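Adenylation domain (Streptomyces sp., PDB 5N9W) belongs to the ANL superfamily of AMP-binding enzymes, in which a large N-terminal part is followed by a small, separately folded C-terminal domain. Local coordinates at residues Q256-F261 with E286-A291; I313-V318 with R400-G405; D437-V442 with A451-H456. All blocks are in the same frame, centred on the assembly; numbering follows the deposited sequence.

Contact 1 (Q256-F261 with E286-A291); sequences QTPTAF and EKLTPA
Thr257 meets Glu286 through its CB, 3.7 Å from the carboxylate atom OE2. It holds the N-cap position of helix 258-271, and its carbonyl O receives the first turn's bond from Phe261 N, at 3.0 Å. Pro258 follows as the first residue of the helix and carries most of this segment's share of the packing. The CG corner of its ring lies against the backbone of segment 286-291: CG is 3.6 Å from the backbone O of Glu286, close also to the O of Lys287, and 4.0 Å from CD1 of Leu288. The pyrrolidine thus sits between the Glu286 side chain, whose chain runs antiparallel to it alongside, and one methyl of Leu288. Both segments leave the C-terminal ends of neighbouring parallel strands, 253-256 and 280-283, and helix 258-271 is the crossover of that beta-alpha-beta unit; the contact is made where the helix starts beside the loop leaving the second strand. One residue further on, Thr259 donates its hydroxyl to Glu286, OG1 to OE1 at 2.7 Å, approaching on the syn side and 25° out of the carboxylate plane. OE2 is nearly as close to OG1, at 2.8 Å, so the hydroxyl faces the mouth of the carboxylate rather than one oxygen alone. With chi1 at -46°, Thr259 holds OG1 beside its own backbone N, at the start of the helix, and the Glu286 chain bends at chi2 to bring its carboxylate there. Glu286 also touches Lys515, and Thr259 touches Arg510, both from the loop before helix 518-528. The same helix, 258-271, packs on the sheet through Phe261, edge-to-face with Phe283.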
loop_
_atom_site.group_PDB
_atom_site.type_symbol
_atom_site.label_atom_id
_atom_site.label_comp_id
_atom_site.label_asym_id
_atom_site.label_seq_id
_atom_site.Cartn_x
_atom_site.Cartn_y
_atom_site.Cartn_z
ATOM N N GLN A 256 -3.439 -8.362 -0.766
ATOM C CA GLN A 256 -4.028 -7.818 -2.001
ATOM C C GLN A 256 -4.648 -6.445 -1.806
ATOM O O GLN A 256 -5.056 -6.080 -0.714
ATOM C CB GLN A 256 -5.104 -8.756 -2.552
ATOM C CG GLN A 256 -4.607 -10.121 -2.991
ATOM C CD GLN A 256 -4.157 -10.141 -4.432
ATOM O OE1 GLN A 256 -4.916 -10.512 -5.305
ATOM N NE2 GLN A 256 -2.929 -9.725 -4.687
ATOM N N THR A 257 -4.701 -5.691 -2.894
ATOM C CA THR A 257 -5.590 -4.550 -3.044
ATOM C C THR A 257 -6.877 -5.101 -3.659
ATOM O O THR A 257 -6.855 -6.175 -4.247
ATOM C CB THR A 257 -4.989 -3.462 -3.936
ATOM O OG1 THR A 257 -4.861 -3.962 -5.263
ATOM C CG2 THR A 257 -3.631 -3.054 -3.445
ATOM N N PRO A 258 -8.006 -4.384 -3.496
ATOM C CA PRO A 258 -9.307 -4.825 -4.016
ATOM C C PRO A 258 -9.373 -5.029 -5.522
ATOM O O PRO A 258 -10.057 -5.933 -5.988
ATOM C CB PRO A 258 -10.232 -3.693 -3.599
ATOM C CG PRO A 258 -9.643 -3.211 -2.336
ATOM C CD PRO A 258 -8.162 -3.244 -2.578
ATOM N N THR A 259 -8.672 -4.193 -6.270
ATOM C CA THR A 259 -8.623 -4.320 -7.716
ATOM C C THR A 259 -7.933 -5.612 -8.127
ATOM O O THR A 259 -8.387 -6.327 -9.007
ATOM C CB THR A 259 -7.884 -3.117 -8.360
ATOM O OG1 THR A 259 -8.350 -1.889 -7.770
ATOM C CG2 THR A 259 -8.129 -3.090 -9.867
ATOM N N ALA A 260 -6.824 -5.912 -7.476
ATOM C CA ALA A 260 -6.060 -7.093 -7.822
ATOM C C ALA A 260 -6.828 -8.353 -7.419
ATOM O O ALA A 260 -6.794 -9.357 -8.125
ATOM C CB ALA A 260 -4.705 -7.049 -7.165
ATOM N N PHE A 261 -7.549 -8.267 -6.303
ATOM C CA PHE A 261 -8.274 -9.400 -5.743
ATOM C C PHE A 261 -9.464 -9.846 -6.583
ATOM O O PHE A 261 -9.782 -11.032 -6.643
ATOM C CB PHE A 261 -8.746 -9.068 -4.334
ATOM C CG PHE A 261 -9.434 -10.208 -3.642
ATOM C CD1 PHE A 261 -8.704 -11.280 -3.155
ATOM C CD2 PHE A 261 -10.803 -10.201 -3.457
ATOM C CE1 PHE A 261 -9.319 -12.316 -2.506
ATOM C CE2 PHE A 261 -11.436 -11.250 -2.807
ATOM C CZ PHE A 261 -10.693 -12.308 -2.336
ATOM N N GLU A 286 -6.975 0.633 -1.852
ATOM C CA GLU A 286 -8.257 1.326 -1.932
ATOM C C GLU A 286 -9.258 0.786 -0.906
ATOM O O GLU A 286 -9.034 -0.257 -0.306
ATOM C CB GLU A 286 -8.831 1.203 -3.338
ATOM C CG GLU A 286 -7.774 1.094 -4.419
ATOM C CD GLU A 286 -7.903 -0.171 -5.258
ATOM O OE1 GLU A 286 -9.039 -0.567 -5.562
ATOM O OE2 GLU A 286 -6.868 -0.768 -5.624
ATOM N N LYS A 287 -10.342 1.526 -0.698
ATOM C CA LYS A 287 -11.475 1.072 0.097
ATOM C C LYS A 287 -11.991 -0.256 -0.419
ATOM O O LYS A 287 -12.122 -0.444 -1.622
ATOM C CB LYS A 287 -12.600 2.102 0.050
ATOM C CG LYS A 287 -13.825 1.766 0.886
ATOM C CD LYS A 287 -15.105 2.069 0.113
ATOM C CE LYS A 287 -14.940 3.285 -0.784
ATOM N NZ LYS A 287 -15.876 3.252 -1.942
ATOM N N LEU A 288 -12.291 -1.170 0.495
ATOM C CA LEU A 288 -12.818 -2.481 0.130
ATOM C C LEU A 288 -14.350 -2.503 0.223
ATOM O O LEU A 288 -14.909 -2.182 1.260
ATOM C CB LEU A 288 -12.217 -3.553 1.041
ATOM C CG LEU A 288 -12.626 -5.019 0.923
ATOM C CD1 LEU A 288 -11.877 -5.679 -0.194
ATOM C CD2 LEU A 288 -12.386 -5.743 2.245
ATOM N N THR A 289 -15.021 -2.874 -0.861
ATOM C CA THR A 289 -16.470 -3.028 -0.857
ATOM C C THR A 289 -16.843 -4.492 -0.687
ATOM O O THR A 289 -16.161 -5.366 -1.204
ATOM C CB THR A 289 -17.095 -2.513 -2.165
ATOM O OG1 THR A 289 -16.277 -2.913 -3.263
ATOM C CG2 THR A 289 -17.194 -1.014 -2.165
ATOM N N PRO A 290 -17.933 -4.770 0.041
ATOM C CA PRO A 290 -18.427 -6.146 0.101
ATOM C C PRO A 290 -18.518 -6.797 -1.274
ATOM O O PRO A 290 -18.252 -7.980 -1.388
ATOM C CB PRO A 290 -19.803 -5.976 0.733
ATOM C CG PRO A 290 -19.623 -4.833 1.659
ATOM C CD PRO A 290 -18.690 -3.883 0.945
ATOM N N ALA A 291 -18.828 -6.025 -2.311
ATOM C CA ALA A 291 -19.030 -6.581 -3.650
ATOM C C ALA A 291 -17.845 -7.349 -4.249
ATOM O O ALA A 291 -18.065 -8.296 -4.998
ATOM C CB ALA A 291 -19.439 -5.479 -4.601
#

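Contact 2 (I313-V318 with R400-G405); sequences ITETTV and RYYHSG
Ile313, Glu315 and Thr316, at and just after the end of core motif A5 of adenylation domains (NxYGxTE, here NMYGITE), gather round the ring of Tyr402, which opens the A7 sequence YHSGD. Glu315 lies over one face: its CB is 3.7 Å from the ring centroid, 16° off the normal, a CH-pi contact offset toward the rim. The chain, bent at chi2, then runs on above CE1 and CZ, and its carboxylate ends almost parallel to the ring, the planes 10° apart. OE1 comes to 3.2 Å from the Tyr402 OH, while OE2 is held by a hydrogen bond from outside, with the hydroxyl of Tyr375. Ile313 approaches obliquely with its terminal methyl, CD1 being 3.3 Å from CE2, a tight fit. Thr316 CG2 adds a looser touch at CD2. The backbone turn about the 3-10 segment 314-315 is closed by Thr316, whose N and OG1 both bond to the Ile313 O, from the same face of that carbonyl. Tyr402 reaches the turn because its CG stands anti to the backbone N (chi1 168°). Strand 401-410 pairs antiparallel with 362-367, where Tyr402 bonds to Leu366, and with the short strand 386-387; Phe386 packs against the Tyr402 ring, and Glu315 also touches Thr167 of strand 161-167.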
loop_
_atom_site.group_PDB
_atom_site.type_symbol
_atom_site.label_atom_id
_atom_site.label_comp_id
_atom_site.label_asym_id
_atom_site.label_seq_id
_atom_site.Cartn_x
_atom_site.Cartn_y
_atom_site.Cartn_z
ATOM N N ILE A 313 -2.448 4.130 6.051
ATOM C CA ILE A 313 -1.798 5.195 5.331
ATOM C C ILE A 313 -0.304 5.104 5.529
ATOM O O ILE A 313 0.166 4.695 6.591
ATOM C CB ILE A 313 -2.295 6.550 5.799
ATOM C CG1 ILE A 313 -2.882 6.406 7.198
ATOM C CG2 ILE A 313 -3.369 7.053 4.854
ATOM C CD1 ILE A 313 -3.134 7.709 7.894
ATOM N N THR A 314 0.431 5.483 4.497
ATOM C CA THR A 314 1.876 5.589 4.545
ATOM C C THR A 314 2.350 6.319 5.804
ATOM O O THR A 314 3.214 5.813 6.533
ATOM C CB THR A 314 2.374 6.305 3.296
ATOM O OG1 THR A 314 1.563 5.895 2.194
ATOM C CG2 THR A 314 3.812 5.966 2.993
ATOM N N GLU A 315 1.721 7.463 6.096
ATOM C CA GLU A 315 2.125 8.317 7.204
ATOM C C GLU A 315 2.002 7.674 8.577
ATOM O O GLU A 315 2.488 8.219 9.548
ATOM C CB GLU A 315 1.313 9.630 7.178
ATOM C CG GLU A 315 1.613 10.550 5.983
ATOM C CD GLU A 315 0.818 10.213 4.725
ATOM O OE1 GLU A 315 -0.017 9.288 4.731
ATOM O OE2 GLU A 315 1.031 10.894 3.709
ATOM N N THR A 316 1.370 6.511 8.667
ATOM C CA THR A 316 1.261 5.788 9.936
ATOM C C THR A 316 1.717 4.316 9.803
ATOM O O THR A 316 1.182 3.415 10.455
ATOM C CB THR A 316 -0.181 5.839 10.494
ATOM O OG1 THR A 316 -1.094 5.256 9.565
ATOM C CG2 THR A 316 -0.617 7.257 10.756
ATOM N N THR A 317 2.718 4.094 8.957
ATOM C CA THR A 317 3.311 2.777 8.708
ATOM C C THR A 317 2.434 1.645 8.200
ATOM O O THR A 317 2.117 0.720 8.921
ATOM C CB THR A 317 4.024 2.208 9.980
ATOM O OG1 THR A 317 4.771 3.241 10.622
ATOM C CG2 THR A 317 4.986 1.082 9.613
ATOM N N VAL A 318 2.026 1.741 6.948
ATOM C CA VAL A 318 1.303 0.671 6.267
ATOM C C VAL A 318 -0.124 0.446 6.792
ATOM O O VAL A 318 -1.080 0.649 6.049
ATOM C CB VAL A 318 2.038 -0.655 6.320
ATOM C CG1 VAL A 318 1.351 -1.644 5.435
ATOM C CG2 VAL A 318 3.484 -0.456 5.882
ATOM N N ARG A 400 0.412 13.308 19.634
ATOM C CA ARG A 400 0.686 13.980 18.390
ATOM C C ARG A 400 -0.101 13.259 17.318
ATOM O O ARG A 400 0.122 12.087 17.071
ATOM C CB ARG A 400 2.173 13.968 18.111
ATOM C CG ARG A 400 2.578 14.686 16.887
ATOM C CD ARG A 400 4.058 14.622 16.814
ATOM N NE ARG A 400 4.529 14.909 15.474
ATOM C CZ ARG A 400 4.773 13.980 14.560
ATOM N NH1 ARG A 400 4.609 12.690 14.840
ATOM N NH2 ARG A 400 5.200 14.348 13.367
ATOM N N TYR A 401 -1.042 13.953 16.704
ATOM C CA TYR A 401 -1.990 13.326 15.803
ATOM C C TYR A 401 -1.585 13.518 14.357
ATOM O O TYR A 401 -0.970 14.520 14.023
ATOM C CB TYR A 401 -3.384 13.892 16.045
ATOM C CG TYR A 401 -4.010 13.411 17.326
ATOM C CD1 TYR A 401 -4.637 12.177 17.383
ATOM C CD2 TYR A 401 -3.970 14.180 18.483
ATOM C CE1 TYR A 401 -5.206 11.715 18.536
ATOM C CE2 TYR A 401 -4.553 13.728 19.652
ATOM C CZ TYR A 401 -5.165 12.487 19.672
ATOM O OH TYR A 401 -5.744 12.007 20.837
ATOM N N TYR A 402 -1.886 12.540 13.511
ATOM C CA TYR A 402 -1.832 12.759 12.077
ATOM C C TYR A 402 -3.261 12.842 11.571
ATOM O O TYR A 402 -4.138 12.084 12.018
ATOM C CB TYR A 402 -1.067 11.655 11.356
ATOM C CG TYR A 402 -1.242 11.699 9.858
ATOM C CD1 TYR A 402 -0.494 12.570 9.063
ATOM C CD2 TYR A 402 -2.165 10.875 9.245
ATOM C CE1 TYR A 402 -0.668 12.605 7.709
ATOM C CE2 TYR A 402 -2.346 10.895 7.920
ATOM C CZ TYR A 402 -1.609 11.748 7.138
ATOM O OH TYR A 402 -1.846 11.710 5.782
ATOM N N HIS A 403 -3.486 13.769 10.649
ATOM C CA HIS A 403 -4.793 14.014 10.078
ATOM C C HIS A 403 -4.924 13.267 8.766
ATOM O O HIS A 403 -4.390 13.695 7.741
ATOM C CB HIS A 403 -5.021 15.514 9.838
ATOM C CG HIS A 403 -4.873 16.363 11.056
ATOM N ND1 HIS A 403 -4.074 16.014 12.120
ATOM C CD2 HIS A 403 -5.419 17.557 11.377
ATOM C CE1 HIS A 403 -4.142 16.949 13.049
ATOM N NE2 HIS A 403 -4.948 17.898 12.618
ATOM N N SER A 404 -5.649 12.161 8.805
ATOM C CA SER A 404 -5.845 11.304 7.641
ATOM C C SER A 404 -6.424 12.004 6.413
ATOM O O SER A 404 -6.055 11.696 5.287
ATOM C CB SER A 404 -6.759 10.140 8.025
ATOM O OG SER A 404 -7.656 10.547 9.049
ATOM N N GLY A 405 -7.351 12.926 6.628
ATOM C CA GLY A 405 -8.103 13.481 5.524
ATOM C C GLY A 405 -9.114 12.464 5.024
ATOM O O GLY A 405 -9.591 12.553 3.891
#

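Contact 3 (D437-V442 with A451-H456); sequences DVEAAV and AVVWVH
The polar part of this contact is a bond from Val453 N, on strand 448-457, to Glu439 OE2, on helix 435-443, 2.7 Å long with an N-H...O angle of 157°. OE2 uses its anti lone pair, the one turned away from OE1. The same oxygen forms a salt bridge with Arg518 NH2 of helix 518-528. It also lies 3.1 Å from the Val453 O, an acceptor-acceptor approach; Arg518 NE bonds weakly to that carbonyl. Glu439 closes core motif A8, whose last residues form the start of this helix. On its way to the strand the Glu439 chain, bent at chi2 (142°), lays its CG 3.2 Å from the Ala451 O, while OE2 brushes the CA and CG2 of Val452. Apolar packing flanks this bridge. Val438 rests on Val453, the two side chains at a slant, with CB to CG2 at 3.6 Å, and one turn later Val442 CG1 meets Ala451 CB at 4.0 Å. Helix and strand axes approach to 7.3 Å and run at 142°, the helix covering the sheet of the C-terminal domain, whose next strand, 462-471, also touches Val442 and Val453 through Cys467. Two donors, a backbone amide and an arginine, thus compensate a buried carboxylate oxygen, which would probably favour the ionised acid and ties helix, strand and C-terminal helix together.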
loop_
_atom_site.group_PDB
_atom_site.type_symbol
_atom_site.label_atom_id
_atom_site.label_comp_id
_atom_site.label_asym_id
_atom_site.label_seq_id
_atom_site.Cartn_x
_atom_site.Cartn_y
_atom_site.Cartn_z
ATOM N N ASP A 437 -19.659 8.498 -4.049
ATOM C CA ASP A 437 -21.020 8.030 -4.332
ATOM C C ASP A 437 -21.321 7.952 -5.832
ATOM O O ASP A 437 -21.958 7.013 -6.295
ATOM C CB ASP A 437 -22.042 8.942 -3.663
ATOM C CG ASP A 437 -22.034 8.831 -2.153
ATOM O OD1 ASP A 437 -21.088 8.234 -1.588
ATOM O OD2 ASP A 437 -22.982 9.357 -1.537
ATOM N N VAL A 438 -20.862 8.939 -6.595
ATOM C CA VAL A 438 -20.998 8.899 -8.045
ATOM C C VAL A 438 -20.265 7.679 -8.606
ATOM O O VAL A 438 -20.805 6.938 -9.424
ATOM C CB VAL A 438 -20.454 10.183 -8.694
ATOM C CG1 VAL A 438 -20.751 10.192 -10.169
ATOM C CG2 VAL A 438 -21.057 11.385 -8.026
ATOM N N GLU A 439 -19.033 7.473 -8.143
ATOM C CA GLU A 439 -18.208 6.331 -8.564
ATOM C C GLU A 439 -18.906 4.988 -8.317
ATOM O O GLU A 439 -18.849 4.096 -9.138
ATOM C CB GLU A 439 -16.847 6.370 -7.846
ATOM C CG GLU A 439 -15.751 7.079 -8.643
ATOM C CD GLU A 439 -14.797 7.923 -7.793
ATOM O OE1 GLU A 439 -14.681 7.694 -6.576
ATOM O OE2 GLU A 439 -14.145 8.819 -8.357
ATOM N N ALA A 440 -19.582 4.865 -7.187
ATOM C CA ALA A 440 -20.291 3.645 -6.845
ATOM C C ALA A 440 -21.463 3.366 -7.789
ATOM O O ALA A 440 -21.586 2.274 -8.327
ATOM C CB ALA A 440 -20.776 3.725 -5.436
ATOM N N ALA A 441 -22.325 4.356 -7.980
ATOM C CA ALA A 441 -23.461 4.220 -8.882
ATOM C C ALA A 441 -23.067 3.762 -10.282
ATOM O O ALA A 441 -23.743 2.930 -10.869
ATOM C CB ALA A 441 -24.199 5.520 -8.960
ATOM N N VAL A 442 -21.995 4.324 -10.827
ATOM C CA VAL A 442 -21.502 3.890 -12.134
ATOM C C VAL A 442 -21.014 2.453 -12.030
ATOM O O VAL A 442 -21.265 1.616 -12.902
ATOM C CB VAL A 442 -20.356 4.780 -12.649
ATOM C CG1 VAL A 442 -20.004 4.420 -14.090
ATOM C CG2 VAL A 442 -20.718 6.245 -12.545
ATOM N N ALA A 451 -14.507 2.660 -11.973
ATOM C CA ALA A 451 -14.861 4.002 -12.397
ATOM C C ALA A 451 -14.213 5.046 -11.508
ATOM O O ALA A 451 -14.137 4.875 -10.306
ATOM C CB ALA A 451 -16.382 4.185 -12.406
ATOM N N VAL A 452 -13.760 6.143 -12.106
ATOM C CA VAL A 452 -13.351 7.299 -11.325
ATOM C C VAL A 452 -14.042 8.554 -11.871
ATOM O O VAL A 452 -14.030 8.810 -13.066
ATOM C CB VAL A 452 -11.831 7.467 -11.327
ATOM C CG1 VAL A 452 -11.316 7.639 -12.734
ATOM C CG2 VAL A 452 -11.420 8.636 -10.452
ATOM N N VAL A 453 -14.683 9.317 -10.997
ATOM C CA VAL A 453 -15.325 10.545 -11.432
ATOM C C VAL A 453 -14.626 11.724 -10.779
ATOM O O VAL A 453 -14.106 11.616 -9.659
ATOM C CB VAL A 453 -16.848 10.557 -11.123
ATOM C CG1 VAL A 453 -17.447 9.179 -11.341
ATOM C CG2 VAL A 453 -17.122 10.998 -9.722
ATOM N N TRP A 454 -14.571 12.837 -11.505
ATOM C CA TRP A 454 -13.963 14.048 -10.969
ATOM C C TRP A 454 -14.533 15.315 -11.583
ATOM O O TRP A 454 -15.211 15.268 -12.604
ATOM C CB TRP A 454 -12.463 14.024 -11.177
ATOM C CG TRP A 454 -12.022 14.245 -12.581
ATOM C CD1 TRP A 454 -11.523 15.393 -13.099
ATOM C CD2 TRP A 454 -11.984 13.274 -13.651
ATOM N NE1 TRP A 454 -11.190 15.212 -14.418
ATOM C CE2 TRP A 454 -11.468 13.926 -14.785
ATOM C CE3 TRP A 454 -12.357 11.937 -13.760
ATOM C CZ2 TRP A 454 -11.303 13.282 -16.012
ATOM C CZ3 TRP A 454 -12.192 11.295 -14.979
ATOM C CH2 TRP A 454 -11.672 11.964 -16.088
ATOM N N VAL A 455 -14.249 16.446 -10.948
ATOM C CA VAL A 455 -14.588 17.744 -11.499
ATOM C C VAL A 455 -13.516 18.213 -12.443
ATOM O O VAL A 455 -12.399 18.449 -12.031
ATOM C CB VAL A 455 -14.743 18.784 -10.409
ATOM C CG1 VAL A 455 -15.281 20.084 -11.002
ATOM C CG2 VAL A 455 -15.657 18.255 -9.350
ATOM N N HIS A 456 -13.847 18.367 -13.710
ATOM C CA HIS A 456 -12.854 18.764 -14.686
ATOM C C HIS A 456 -13.063 20.223 -15.150
ATOM O O HIS A 456 -14.194 20.632 -15.405
ATOM C CB HIS A 456 -12.928 17.785 -15.843
ATOM C CG HIS A 456 -11.800 17.890 -16.806
ATOM N ND1 HIS A 456 -11.951 18.466 -18.044
ATOM C CD2 HIS A 456 -10.512 17.478 -16.729
ATOM C CE1 HIS A 456 -10.802 18.418 -18.689
ATOM N NE2 HIS A 456 -9.914 17.819 -17.917
#

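Overall arrangement
The three contacts follow one another along the chain without overlap. Contacts 1 and 2 belong to the large N-terminal part, in a sheet system shared by strands 253-256, 280-283 and 401-410; their centres are 21 Å apart, with about 10 Å between nearest atoms. Contact 3 lies in the C-terminal domain, 17 Å from contact 1 and 25 Å from contact 2 between centres. Its nearest atoms come within about 6 Å of contact 1 but do not touch it; core motif A10, with Lys515 and Arg518, reaches both. Motifs A5, A7 and A10 line the active-site cleft in adenylation domains generally, so contact 2 and the Glu286 side of contact 1 probably lie near it.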